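Local structure of nucleocapsid protein (Rift Valley fever virus, 3LYF) at residues A61-N66 against V120-W125; Q5-Q10 against A54-V59; G113-A118 against H146-G151; Q31-R36 against L104-A109. The protein encapsidates the viral genomic RNA, binding it as single strands and protecting it from nucleases, to form the ribonucleoprotein that templates transcription and replication. All coordinates share one frame; numbering follows the deposited sequence.

Contact 1. Residues A61-N66 against V120-W125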
loop_
_atom_site.group_PDB
_atom_site.type_symbol
_atom_site.label_atom_id
_atom_site.label_comp_id
_atom_site.label_asym_id
_atom_site.label_seq_id
_atom_site.Cartn_x
_atom_site.Cartn_y
_atom_site.Cartn_z
ATOM N N ALA A 61 -5.335 2.062 -15.824
ATOM C CA ALA A 61 -6.764 1.809 -15.579
ATOM C C ALA A 61 -7.117 1.868 -14.081
ATOM O O ALA A 61 -8.238 2.274 -13.728
ATOM C CB ALA A 61 -7.168 0.459 -16.119
ATOM N N LEU A 62 -6.236 1.322 -13.239
ATOM C CA LEU A 62 -6.488 1.253 -11.787
ATOM C C LEU A 62 -6.236 2.567 -11.059
ATOM O O LEU A 62 -6.902 2.873 -10.077
ATOM C CB LEU A 62 -5.612 0.154 -11.123
ATOM C CG LEU A 62 -5.871 -1.308 -11.446
ATOM C CD1 LEU A 62 -4.951 -2.321 -10.722
ATOM C CD2 LEU A 62 -7.268 -1.617 -11.149
ATOM N N THR A 63 -5.266 3.339 -11.523
ATOM C CA THR A 63 -4.805 4.485 -10.781
ATOM C C THR A 63 -5.191 5.824 -11.411
ATOM O O THR A 63 -5.276 6.812 -10.688
ATOM C CB THR A 63 -3.283 4.455 -10.525
ATOM O OG1 THR A 63 -2.531 4.665 -11.738
ATOM C CG2 THR A 63 -2.881 3.159 -9.845
ATOM N N ARG A 64 -5.453 5.854 -12.720
ATOM C CA ARG A 64 -5.766 7.126 -13.388
ATOM C C ARG A 64 -7.104 7.231 -14.079
ATOM O O ARG A 64 -7.616 8.345 -14.237
ATOM C CB ARG A 64 -4.662 7.491 -14.386
ATOM C CG ARG A 64 -3.231 7.680 -13.796
ATOM C CD ARG A 64 -3.126 8.802 -12.746
ATOM N NE ARG A 64 -3.815 10.014 -13.175
ATOM C CZ ARG A 64 -3.301 10.980 -13.937
ATOM N NH1 ARG A 64 -2.068 10.935 -14.400
ATOM N NH2 ARG A 64 -4.067 12.014 -14.282
ATOM N N GLY A 65 -7.667 6.119 -14.549
ATOM C CA GLY A 65 -8.931 6.171 -15.252
ATOM C C GLY A 65 -8.967 5.494 -16.611
ATOM O O GLY A 65 -8.135 4.628 -16.902
ATOM N N ASN A 66 -9.950 5.875 -17.420
ATOM C CA ASN A 66 -10.241 5.243 -18.725
ATOM C C ASN A 66 -10.102 6.202 -19.919
ATOM O O ASN A 66 -10.456 5.823 -21.050
ATOM C CB ASN A 66 -11.649 4.589 -18.718
ATOM C CG ASN A 66 -11.831 3.458 -19.836
ATOM O OD1 ASN A 66 -10.879 2.769 -20.255
ATOM N ND2 ASN A 66 -13.075 3.285 -20.286
ATOM N N VAL A 120 -2.997 -5.768 -4.651
ATOM C CA VAL A 120 -2.223 -5.968 -3.422
ATOM C C VAL A 120 -1.166 -4.855 -3.284
ATOM O O VAL A 120 -0.980 -4.289 -2.203
ATOM C CB VAL A 120 -1.559 -7.382 -3.411
ATOM C CG1 VAL A 120 -0.548 -7.548 -2.252
ATOM C CG2 VAL A 120 -2.623 -8.455 -3.260
ATOM N N VAL A 121 -0.511 -4.487 -4.373
ATOM C CA VAL A 121 0.504 -3.408 -4.306
ATOM C C VAL A 121 -0.072 -1.988 -4.475
ATOM O O VAL A 121 0.459 -1.010 -3.895
ATOM C CB VAL A 121 1.648 -3.660 -5.348
ATOM C CG1 VAL A 121 2.546 -2.404 -5.562
ATOM C CG2 VAL A 121 2.474 -4.842 -4.891
ATOM N N LEU A 122 -1.129 -1.855 -5.263
ATOM C CA LEU A 122 -1.626 -0.541 -5.681
ATOM C C LEU A 122 -2.793 -0.035 -4.831
ATOM O O LEU A 122 -3.409 0.997 -5.104
ATOM C CB LEU A 122 -2.041 -0.598 -7.122
ATOM C CG LEU A 122 -0.854 -0.687 -8.073
ATOM C CD1 LEU A 122 -1.411 -0.779 -9.501
ATOM C CD2 LEU A 122 0.096 0.514 -7.918
ATOM N N SER A 123 -3.030 -0.746 -3.752
ATOM C CA SER A 123 -4.145 -0.475 -2.829
ATOM C C SER A 123 -4.334 1.017 -2.412
ATOM O O SER A 123 -5.474 1.501 -2.346
ATOM C CB SER A 123 -3.915 -1.314 -1.572
ATOM O OG SER A 123 -4.870 -1.017 -0.603
ATOM N N GLU A 124 -3.236 1.721 -2.088
ATOM C CA GLU A 124 -3.336 3.131 -1.667
ATOM C C GLU A 124 -3.462 4.155 -2.822
ATOM O O GLU A 124 -3.705 5.336 -2.600
ATOM C CB GLU A 124 -2.167 3.485 -0.744
ATOM C CG GLU A 124 -2.226 2.773 0.571
ATOM C CD GLU A 124 -3.414 3.176 1.412
ATOM O OE1 GLU A 124 -3.720 4.368 1.480
ATOM O OE2 GLU A 124 -4.099 2.280 1.945
ATOM N N TRP A 125 -3.411 3.661 -4.064
ATOM C CA TRP A 125 -3.577 4.492 -5.261
ATOM C C TRP A 125 -4.962 4.510 -5.913
ATOM O O TRP A 125 -5.211 5.278 -6.865
ATOM C CB TRP A 125 -2.616 3.972 -6.322
ATOM C CG TRP A 125 -1.161 4.023 -6.006
ATOM C CD1 TRP A 125 -0.409 3.091 -5.308
ATOM C CD2 TRP A 125 -0.244 5.012 -6.447
ATOM N NE1 TRP A 125 0.892 3.471 -5.277
ATOM C CE2 TRP A 125 1.027 4.647 -5.969
ATOM C CE3 TRP A 125 -0.382 6.202 -7.180
ATOM C CZ2 TRP A 125 2.162 5.400 -6.229
ATOM C CZ3 TRP A 125 0.763 6.933 -7.459
ATOM C CH2 TRP A 125 2.004 6.544 -6.973
HETATM O O HOH W 1 -3.892 7.492 -8.136
#
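Thr63 meets Trp125 with its methyl because of its first torsion: chi1 of 70° sets OG1 between the backbone N and the carbonyl carbon, while CG2 swings anti to the carbonyl carbon. Trp125 has its CG in that same anti position (chi1 -62°). The two side chains therefore run side by side in the same direction, and Thr63 CG2 lies 3.6 Å from Trp125 CB; relative to the indole ring the methyl sits obliquely. OG1 is used elsewhere, hydrogen-bonding Val59 O one turn back in helix 50-63. Beside this pair the two leucines cross at about a right angle and touch at one branch each, Leu62 CD1 to Leu122 CD1 at 4.0 Å. Thr63 CG2 also stands 4.2 Å from Leu122 CD1, so one methyl links both halves of the patch.

The end of helix 50-63, whose geometry is lost at Arg64, meets the turn that follows helix 112-122, in which Trp125 N bonds Leu122 O at 2.9 Å. Trp125 is important for dimerization; its NE1 bonds Gln5 OE1 of the same chain, and Gln5 of the second subunit packs against it.

No direct hydrogen bond spans the segments. Instead a water donates to Thr63 O at 3.0 Å and to Trp125 O at 2.9 Å. Two carbonyls cannot bond each other, so the water supplies the missing donors, and a buried apolar contact gains a polar link between the end of helix 50-63 and the turn at Trp125 without any side-chain donor being spent.

Contact 2. Residues Q5-Q10 against A54-V59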
loop_
_atom_site.group_PDB
_atom_site.type_symbol
_atom_site.label_atom_id
_atom_site.label_comp_id
_atom_site.label_asym_id
_atom_site.label_seq_id
_atom_site.Cartn_x
_atom_site.Cartn_y
_atom_site.Cartn_z
ATOM N N GLN A 5 4.207 -0.386 -8.500
ATOM C CA GLN A 5 4.261 0.884 -7.851
ATOM C C GLN A 5 5.180 1.849 -8.613
ATOM O O GLN A 5 4.859 3.042 -8.699
ATOM C CB GLN A 5 4.735 0.773 -6.400
ATOM C CG GLN A 5 4.738 2.174 -5.794
ATOM C CD GLN A 5 4.195 2.238 -4.412
ATOM O OE1 GLN A 5 3.035 1.948 -4.192
ATOM N NE2 GLN A 5 5.036 2.609 -3.472
ATOM N N GLU A 6 6.289 1.345 -9.172
ATOM C CA GLU A 6 7.208 2.185 -9.963
ATOM C C GLU A 6 6.484 2.798 -11.130
ATOM O O GLU A 6 6.696 3.940 -11.470
ATOM C CB GLU A 6 8.410 1.414 -10.509
ATOM C CG GLU A 6 9.284 0.762 -9.466
ATOM C CD GLU A 6 10.519 0.158 -10.067
ATOM O OE1 GLU A 6 10.385 -0.537 -11.094
ATOM O OE2 GLU A 6 11.623 0.359 -9.508
ATOM N N LEU A 7 5.576 2.023 -11.719
ATOM C CA LEU A 7 4.764 2.498 -12.801
ATOM C C LEU A 7 3.728 3.493 -12.302
ATOM O O LEU A 7 3.436 4.470 -12.973
ATOM C CB LEU A 7 4.117 1.323 -13.504
ATOM C CG LEU A 7 5.067 0.397 -14.293
ATOM C CD1 LEU A 7 4.315 -0.869 -14.755
ATOM C CD2 LEU A 7 5.665 1.147 -15.505
ATOM N N ALA A 8 3.119 3.222 -11.157
ATOM C CA ALA A 8 2.097 4.137 -10.615
ATOM C C ALA A 8 2.704 5.545 -10.420
ATOM O O ALA A 8 2.060 6.566 -10.711
ATOM C CB ALA A 8 1.490 3.588 -9.298
ATOM N N ILE A 9 3.953 5.560 -9.974
ATOM C CA ILE A 9 4.700 6.806 -9.747
ATOM C C ILE A 9 4.985 7.509 -11.069
ATOM O O ILE A 9 4.751 8.702 -11.198
ATOM C CB ILE A 9 6.020 6.541 -8.960
ATOM C CG1 ILE A 9 5.715 6.062 -7.547
ATOM C CG2 ILE A 9 6.957 7.822 -8.934
ATOM C CD1 ILE A 9 6.933 5.445 -6.834
ATOM N N GLN A 10 5.426 6.755 -12.071
ATOM C CA GLN A 10 5.691 7.320 -13.406
ATOM C C GLN A 10 4.414 7.975 -13.958
ATOM O O GLN A 10 4.490 9.026 -14.605
ATOM C CB GLN A 10 6.249 6.229 -14.365
ATOM C CG GLN A 10 6.507 6.713 -15.790
ATOM C CD GLN A 10 6.868 5.608 -16.796
ATOM O OE1 GLN A 10 7.095 4.441 -16.435
ATOM N NE2 GLN A 10 6.947 5.994 -18.072
ATOM N N ALA A 54 0.732 -4.211 -21.521
ATOM C CA ALA A 54 -0.501 -4.413 -20.790
ATOM C C ALA A 54 -0.383 -4.081 -19.293
ATOM O O ALA A 54 -1.367 -3.651 -18.681
ATOM C CB ALA A 54 -1.035 -5.815 -20.961
ATOM N N LYS A 55 0.759 -4.347 -18.710
ATOM C CA LYS A 55 0.968 -4.054 -17.313
ATOM C C LYS A 55 0.867 -2.555 -17.067
ATOM O O LYS A 55 0.261 -2.124 -16.085
ATOM C CB LYS A 55 2.291 -4.658 -16.842
ATOM C CG LYS A 55 2.705 -4.308 -15.425
ATOM C CD LYS A 55 3.939 -5.089 -14.982
ATOM C CE LYS A 55 4.211 -4.896 -13.506
ATOM N NZ LYS A 55 5.156 -5.925 -12.972
ATOM N N LYS A 56 1.467 -1.757 -17.963
ATOM C CA LYS A 56 1.354 -0.336 -17.881
ATOM C C LYS A 56 -0.061 0.093 -18.009
ATOM O O LYS A 56 -0.523 0.935 -17.243
ATOM C CB LYS A 56 2.238 0.352 -18.920
ATOM C CG LYS A 56 3.682 -0.051 -18.839
ATOM C CD LYS A 56 4.556 0.778 -19.795
ATOM C CE LYS A 56 5.967 0.215 -19.819
ATOM N NZ LYS A 56 6.889 0.985 -20.670
ATOM N N MET A 57 -0.793 -0.487 -18.967
ATOM C CA MET A 57 -2.188 -0.127 -19.104
ATOM C C MET A 57 -3.066 -0.503 -17.904
ATOM O O MET A 57 -4.047 0.177 -17.631
ATOM C CB MET A 57 -2.746 -0.749 -20.387
ATOM C CG MET A 57 -2.053 -0.192 -21.594
ATOM S SD MET A 57 -2.778 -0.674 -23.205
ATOM C CE MET A 57 -1.619 -1.977 -23.617
ATOM N N ILE A 58 -2.776 -1.629 -17.253
ATOM C CA ILE A 58 -3.472 -1.995 -16.020
ATOM C C ILE A 58 -3.216 -0.931 -14.940
ATOM O O ILE A 58 -4.158 -0.518 -14.244
ATOM C CB ILE A 58 -3.033 -3.401 -15.536
ATOM C CG1 ILE A 58 -3.570 -4.480 -16.455
ATOM C CG2 ILE A 58 -3.448 -3.667 -14.060
ATOM C CD1 ILE A 58 -2.833 -5.793 -16.337
ATOM N N VAL A 59 -1.975 -0.442 -14.827
ATOM C CA VAL A 59 -1.701 0.565 -13.784
ATOM C C VAL A 59 -2.488 1.840 -14.097
ATOM O O VAL A 59 -3.070 2.479 -13.212
ATOM C CB VAL A 59 -0.234 0.812 -13.615
ATOM C CG1 VAL A 59 0.022 1.987 -12.619
ATOM C CG2 VAL A 59 0.450 -0.472 -13.158
#
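Ile58 N to Ala54 O, at 2.8 Å, is the shortest polar bond within the two segments, and it belongs to the helix carrying Lys55, Lys56 and Val59; no hydrogen bond passes from that helix to Leu7 or Ala8, which meet it by apolar packing. Leu7 does most of the work. Its CG lies anti to the carbonyl carbon (chi1 -69°), and its two branches part over neighbouring lysines: CD1 reaches Lys55 CG at 3.9 Å, and CD2 reaches Lys56 CG at 4.1 Å. Both lysine chains cross the leucine at about a right angle, offering their aliphatic beginnings and extending beyond CG. Lys55 makes a cation-pi interaction with Tyr4, whereas Lys56 packs on Thr82 and Leu86 of helix 77-90.

The geometry is that of an oblique helix pair in an all-helical fold. The short axes of 5-10 and 54-59 approach to 9.6 Å with a signed crossing angle of -63°, and the second helix presents Lys55, Lys56 and Val59, one turn of its surface, to Leu7. Both segments lie in the N-terminal region that, by similarity, is essential for oligomerization; on helix 3-10, Gln5 and Ile9 also pack against Trp125 of the second subunit.

Val59 divides its two methyls between Leu7 and Ala8. CG2 comes within 4.1 Å of Leu7 CB. CG1 presses nearer to the main chain, 3.6 Å from both Ala8 CA and Ala8 N, and lies 4.0 Å from Ala8 CB.

Contact 3. Residues G113-A118 against H146-G151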
loop_
_atom_site.group_PDB
_atom_site.type_symbol
_atom_site.label_atom_id
_atom_site.label_comp_id
_atom_site.label_asym_id
_atom_site.label_seq_id
_atom_site.Cartn_x
_atom_site.Cartn_y
_atom_site.Cartn_z
ATOM N N GLY A 113 -6.852 -11.655 -13.870
ATOM C CA GLY A 113 -5.906 -12.320 -12.970
ATOM C C GLY A 113 -4.696 -11.465 -12.635
ATOM O O GLY A 113 -4.186 -11.473 -11.515
ATOM N N ARG A 114 -4.248 -10.684 -13.598
ATOM C CA ARG A 114 -3.116 -9.810 -13.366
ATOM C C ARG A 114 -3.601 -8.582 -12.618
ATOM O O ARG A 114 -2.964 -8.166 -11.646
ATOM C CB ARG A 114 -2.481 -9.473 -14.702
ATOM C CG ARG A 114 -1.963 -10.769 -15.353
ATOM C CD ARG A 114 -1.425 -10.646 -16.759
ATOM N NE ARG A 114 -0.521 -9.513 -16.941
ATOM C CZ ARG A 114 0.047 -9.220 -18.110
ATOM N NH1 ARG A 114 -0.181 -10.007 -19.187
ATOM N NH2 ARG A 114 0.837 -8.157 -18.223
ATOM N N THR A 115 -4.726 -8.010 -13.072
ATOM C CA THR A 115 -5.272 -6.802 -12.471
ATOM C C THR A 115 -5.484 -6.979 -10.959
ATOM O O THR A 115 -5.182 -6.090 -10.156
ATOM C CB THR A 115 -6.602 -6.413 -13.168
ATOM O OG1 THR A 115 -6.325 -6.207 -14.552
ATOM C CG2 THR A 115 -7.231 -5.125 -12.603
ATOM N N CYS A 116 -6.095 -8.096 -10.576
ATOM C CA CYS A 116 -6.464 -8.282 -9.198
ATOM C C CYS A 116 -5.237 -8.548 -8.360
ATOM O O CYS A 116 -5.176 -8.086 -7.232
ATOM C CB CYS A 116 -7.519 -9.393 -9.042
ATOM S SG CYS A 116 -9.072 -8.953 -9.728
ATOM N N GLN A 117 -4.237 -9.255 -8.898
ATOM C CA GLN A 117 -2.983 -9.424 -8.169
ATOM C C GLN A 117 -2.248 -8.091 -7.972
ATOM O O GLN A 117 -1.650 -7.868 -6.911
ATOM C CB GLN A 117 -2.086 -10.488 -8.852
ATOM C CG GLN A 117 -0.793 -10.820 -8.134
ATOM C CD GLN A 117 -0.962 -11.160 -6.645
ATOM O OE1 GLN A 117 -1.829 -11.952 -6.254
ATOM N NE2 GLN A 117 -0.121 -10.546 -5.803
ATOM N N ALA A 118 -2.360 -7.165 -8.928
ATOM C CA ALA A 118 -1.769 -5.836 -8.763
ATOM C C ALA A 118 -2.388 -5.009 -7.618
ATOM O O ALA A 118 -1.728 -4.101 -7.073
ATOM C CB ALA A 118 -1.864 -5.037 -10.075
ATOM N N HIS A 146 -11.632 -4.263 -7.346
ATOM C CA HIS A 146 -11.797 -3.793 -8.723
ATOM C C HIS A 146 -12.989 -4.537 -9.344
ATOM O O HIS A 146 -13.233 -5.702 -9.021
ATOM C CB HIS A 146 -10.504 -3.973 -9.554
ATOM C CG HIS A 146 -10.544 -3.223 -10.855
ATOM N ND1 HIS A 146 -10.810 -3.830 -12.066
ATOM C CD2 HIS A 146 -10.442 -1.898 -11.112
ATOM C CE1 HIS A 146 -10.808 -2.912 -13.021
ATOM N NE2 HIS A 146 -10.628 -1.730 -12.464
ATOM N N PRO A 147 -13.782 -3.849 -10.182
ATOM C CA PRO A 147 -14.907 -4.550 -10.809
ATOM C C PRO A 147 -14.554 -5.826 -11.585
ATOM O O PRO A 147 -15.400 -6.755 -11.650
ATOM C CB PRO A 147 -15.497 -3.483 -11.752
ATOM C CG PRO A 147 -15.143 -2.163 -11.024
ATOM C CD PRO A 147 -13.747 -2.409 -10.538
ATOM N N SER A 148 -13.347 -5.874 -12.141
ATOM C CA SER A 148 -12.858 -7.037 -12.903
ATOM C C SER A 148 -12.657 -8.278 -12.072
ATOM O O SER A 148 -12.558 -9.353 -12.643
ATOM C CB SER A 148 -11.541 -6.736 -13.581
ATOM O OG SER A 148 -10.478 -6.699 -12.661
ATOM N N PHE A 149 -12.584 -8.132 -10.733
ATOM C CA PHE A 149 -12.594 -9.318 -9.864
ATOM C C PHE A 149 -13.786 -10.274 -10.161
ATOM O O PHE A 149 -13.656 -11.474 -9.985
ATOM C CB PHE A 149 -12.631 -8.951 -8.376
ATOM C CG PHE A 149 -12.899 -10.132 -7.485
ATOM C CD1 PHE A 149 -11.866 -10.975 -7.136
ATOM C CD2 PHE A 149 -14.205 -10.437 -7.059
ATOM C CE1 PHE A 149 -12.087 -12.089 -6.359
ATOM C CE2 PHE A 149 -14.433 -11.548 -6.284
ATOM C CZ PHE A 149 -13.360 -12.364 -5.927
ATOM N N ALA A 150 -14.947 -9.755 -10.547
ATOM C CA ALA A 150 -16.112 -10.646 -10.872
ATOM C C ALA A 150 -15.766 -11.698 -11.917
ATOM O O ALA A 150 -16.350 -12.780 -11.950
ATOM C CB ALA A 150 -17.329 -9.827 -11.336
ATOM N N GLY A 151 -14.815 -11.399 -12.773
ATOM C CA GLY A 151 -14.381 -12.352 -13.781
ATOM C C GLY A 151 -13.517 -13.448 -13.189
ATOM O O GLY A 151 -13.120 -14.356 -13.924
#
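Cys116 and Phe149 bring the backbones of the two segments nearest, 6.3 Å from CA to CA. Here a turn of 3-10 helix, residues 147-151, packs on the alpha-helix 112-122 near the centre of the all-helical chain. The bonding distinguishes the two: Ala118 N reaches back four residues to Arg114 O, whereas Phe149 N reaches back three to His146 O, at 3.0 Å.

Two neighbouring helix side chains face the turn. Cys116 SG, anti to its carbonyl carbon (chi1 -68°), rests 3.5 Å from Phe149 CA and 3.8 Å from Phe149 CB, close to the plane of the phenyl ring at its edge. The ring itself extends to meet His169 of helix 159-180.

Thr115 turns CG2 to the turn and OG1 to Ala108 O, its principal polar partner. The methyl makes an off-centre CH-pi contact with His146, 4.2 Å from CG2 to the ring centroid and 29° off the ring normal, and it also lies 3.6 Å from Ser148 OG. That hydroxyl is hydrogen-bonded across the start of the turn to the imidazole, Ser148 OG to His146 ND1 at 2.9 Å.

Contact 4. Residues Q31-R36 against L104-A109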
loop_
_atom_site.group_PDB
_atom_site.type_symbol
_atom_site.label_atom_id
_atom_site.label_comp_id
_atom_site.label_asym_id
_atom_site.label_seq_id
_atom_site.Cartn_x
_atom_site.Cartn_y
_atom_site.Cartn_z
ATOM N N GLN A 31 -20.387 -2.579 -21.515
ATOM C CA GLN A 31 -19.282 -2.799 -22.446
ATOM C C GLN A 31 -19.572 -4.000 -23.344
ATOM O O GLN A 31 -19.774 -5.118 -22.853
ATOM C CB GLN A 31 -17.960 -3.005 -21.697
ATOM C CG GLN A 31 -17.439 -1.765 -20.961
ATOM C CD GLN A 31 -16.799 -0.738 -21.886
ATOM O OE1 GLN A 31 -16.052 -1.086 -22.810
ATOM N NE2 GLN A 31 -17.076 0.543 -21.630
ATOM N N GLY A 32 -19.585 -3.758 -24.656
ATOM C CA GLY A 32 -19.733 -4.819 -25.656
ATOM C C GLY A 32 -18.377 -5.227 -26.219
ATOM O O GLY A 32 -17.881 -4.615 -27.185
ATOM N N PHE A 33 -17.771 -6.242 -25.596
ATOM C CA PHE A 33 -16.562 -6.908 -26.124
ATOM C C PHE A 33 -16.369 -8.296 -25.533
ATOM O O PHE A 33 -16.959 -8.655 -24.517
ATOM C CB PHE A 33 -15.298 -6.132 -25.784
ATOM C CG PHE A 33 -14.970 -6.151 -24.307
ATOM C CD1 PHE A 33 -13.882 -6.865 -23.825
ATOM C CD2 PHE A 33 -15.783 -5.484 -23.390
ATOM C CE1 PHE A 33 -13.580 -6.879 -22.461
ATOM C CE2 PHE A 33 -15.484 -5.506 -22.037
ATOM C CZ PHE A 33 -14.377 -6.224 -21.579
ATOM N N ASP A 34 -15.470 -9.031 -26.187
ATOM C CA ASP A 34 -15.017 -10.343 -25.787
ATOM C C ASP A 34 -13.607 -10.139 -25.276
ATOM O O ASP A 34 -12.798 -9.522 -25.961
ATOM C CB ASP A 34 -14.995 -11.222 -27.036
ATOM C CG ASP A 34 -14.657 -12.672 -26.758
ATOM O OD1 ASP A 34 -14.249 -13.042 -25.628
ATOM O OD2 ASP A 34 -14.824 -13.469 -27.711
ATOM N N ALA A 35 -13.309 -10.677 -24.095
ATOM C CA ALA A 35 -11.939 -10.687 -23.547
ATOM C C ALA A 35 -10.926 -11.352 -24.480
ATOM O O ALA A 35 -9.765 -10.912 -24.577
ATOM C CB ALA A 35 -11.906 -11.376 -22.189
ATOM N N ARG A 36 -11.361 -12.387 -25.194
ATOM C CA ARG A 36 -10.461 -13.098 -26.137
ATOM C C ARG A 36 -10.002 -12.160 -27.250
ATOM O O ARG A 36 -8.857 -12.219 -27.736
ATOM C CB ARG A 36 -11.190 -14.301 -26.751
ATOM C CG ARG A 36 -11.522 -15.372 -25.727
ATOM C CD ARG A 36 -12.367 -16.503 -26.277
ATOM N NE ARG A 36 -12.282 -17.680 -25.404
ATOM C CZ ARG A 36 -13.130 -17.974 -24.414
ATOM N NH1 ARG A 36 -14.147 -17.168 -24.128
ATOM N NH2 ARG A 36 -12.952 -19.087 -23.701
ATOM N N LEU A 104 -8.429 1.096 -21.905
ATOM C CA LEU A 104 -7.771 0.712 -20.648
ATOM C C LEU A 104 -8.606 -0.245 -19.783
ATOM O O LEU A 104 -8.093 -1.244 -19.271
ATOM C CB LEU A 104 -7.383 1.973 -19.863
ATOM C CG LEU A 104 -6.360 2.897 -20.485
ATOM C CD1 LEU A 104 -6.123 4.112 -19.595
ATOM C CD2 LEU A 104 -5.102 2.127 -20.724
ATOM N N SER A 105 -9.892 0.029 -19.619
ATOM C CA SER A 105 -10.768 -0.845 -18.835
ATOM C C SER A 105 -10.951 -2.253 -19.441
ATOM O O SER A 105 -10.945 -3.279 -18.722
ATOM C CB SER A 105 -12.129 -0.172 -18.535
ATOM O OG SER A 105 -13.066 -0.317 -19.604
ATOM N N ARG A 106 -11.083 -2.328 -20.771
ATOM C CA ARG A 106 -11.144 -3.641 -21.430
ATOM C C ARG A 106 -9.878 -4.457 -21.242
ATOM O O ARG A 106 -9.943 -5.655 -20.995
ATOM C CB ARG A 106 -11.443 -3.478 -22.922
ATOM C CG ARG A 106 -12.818 -3.035 -23.178
ATOM C CD ARG A 106 -13.090 -2.817 -24.663
ATOM N NE ARG A 106 -14.445 -2.275 -24.825
ATOM C CZ ARG A 106 -15.062 -2.083 -25.996
ATOM N NH1 ARG A 106 -14.464 -2.389 -27.137
ATOM N NH2 ARG A 106 -16.288 -1.578 -26.020
ATOM N N VAL A 107 -8.717 -3.811 -21.321
ATOM C CA VAL A 107 -7.469 -4.486 -21.060
ATOM C C VAL A 107 -7.398 -5.029 -19.625
ATOM O O VAL A 107 -7.017 -6.195 -19.428
ATOM C CB VAL A 107 -6.243 -3.584 -21.358
ATOM C CG1 VAL A 107 -4.950 -4.286 -20.899
ATOM C CG2 VAL A 107 -6.200 -3.270 -22.899
ATOM N N ALA A 108 -7.760 -4.193 -18.652
ATOM C CA ALA A 108 -7.753 -4.584 -17.237
ATOM C C ALA A 108 -8.689 -5.777 -17.010
ATOM O O ALA A 108 -8.399 -6.718 -16.260
ATOM C CB ALA A 108 -8.181 -3.362 -16.327
ATOM N N ALA A 109 -9.821 -5.744 -17.667
ATOM C CA ALA A 109 -10.831 -6.777 -17.500
ATOM C C ALA A 109 -10.445 -8.091 -18.164
ATOM O O ALA A 109 -10.711 -9.157 -17.611
ATOM C CB ALA A 109 -12.188 -6.284 -18.031
HETATM O O HOH W 2 -14.111 1.021 -22.106
#
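Gln31 opens the contact by receiving Arg106 side-on at a single oxygen. Arg106 NE bonds Gln31 OE1 at 2.8 Å, almost straight down the C=O direction (172° at the oxygen), while NH2 adds a longer bond of 3.3 Å to that OE1 from above the amide plane. The oxygen stays near the guanidinium plane in both, although the two flat groups are steeply inclined. A water gives OE1 a further, weak bond and lies 3.0 Å from Ser105 OG. The amide's other end, NE2, is held by Gly95 O.

At Gly32 the carbonyl O stands over a guanidinium face, 3.6 Å from Arg106 NH2.

Phe33 supplies the broad surface. With CG between the backbone N and the carbonyl carbon (chi1 69°), its ring lies against the extended arginine chain: Arg106 CG is 3.7 Å from the ring centroid, almost exactly over the centre, in a CH-pi contact. The ring and guanidinium planes are 13° apart. At the ring's edge, Phe33 CZ touches Ala109 CB at 4.2 Å. Asp34 then caps helix 35-46, its OD1 accepting from Arg36 N at 3.0 Å.

Phe33 and Arg106 both bind RNA, and Ser105 probably does. The guanidinium is also bonded to Asn96 OD1 and Pro97 O through NH2, and to Ser98 O and Glu101 O through NH1. So many acceptors would probably fix its rotation and tie the cation to carbonyl dipoles, keeping its plane close to parallel with the ring of Phe33.

How the contacts relate
The four contacts lie within one helical body, with centres between 8 and 18 Å apart. Contacts 1 and 2 are the nearest pair; they share helix 50-63, join where Leu122 packs on Ala8, and both touch the second subunit. Contacts 1 and 3 share helix 112-122, where Leu62 packs on Thr115. Contact 4 connects to contact 3 through Ser148 on Ala109, and to contact 1 through Asn66 OD1 and Ser105 N. Along the chain contact 2 closes before contact 1 opens, whereas contact 4 alternates with both. Helices 50-63, 104-110 and 112-122 thus connect the dimer side, at Trp125, with the RNA-binding residues Asn66, Phe33 and Arg106.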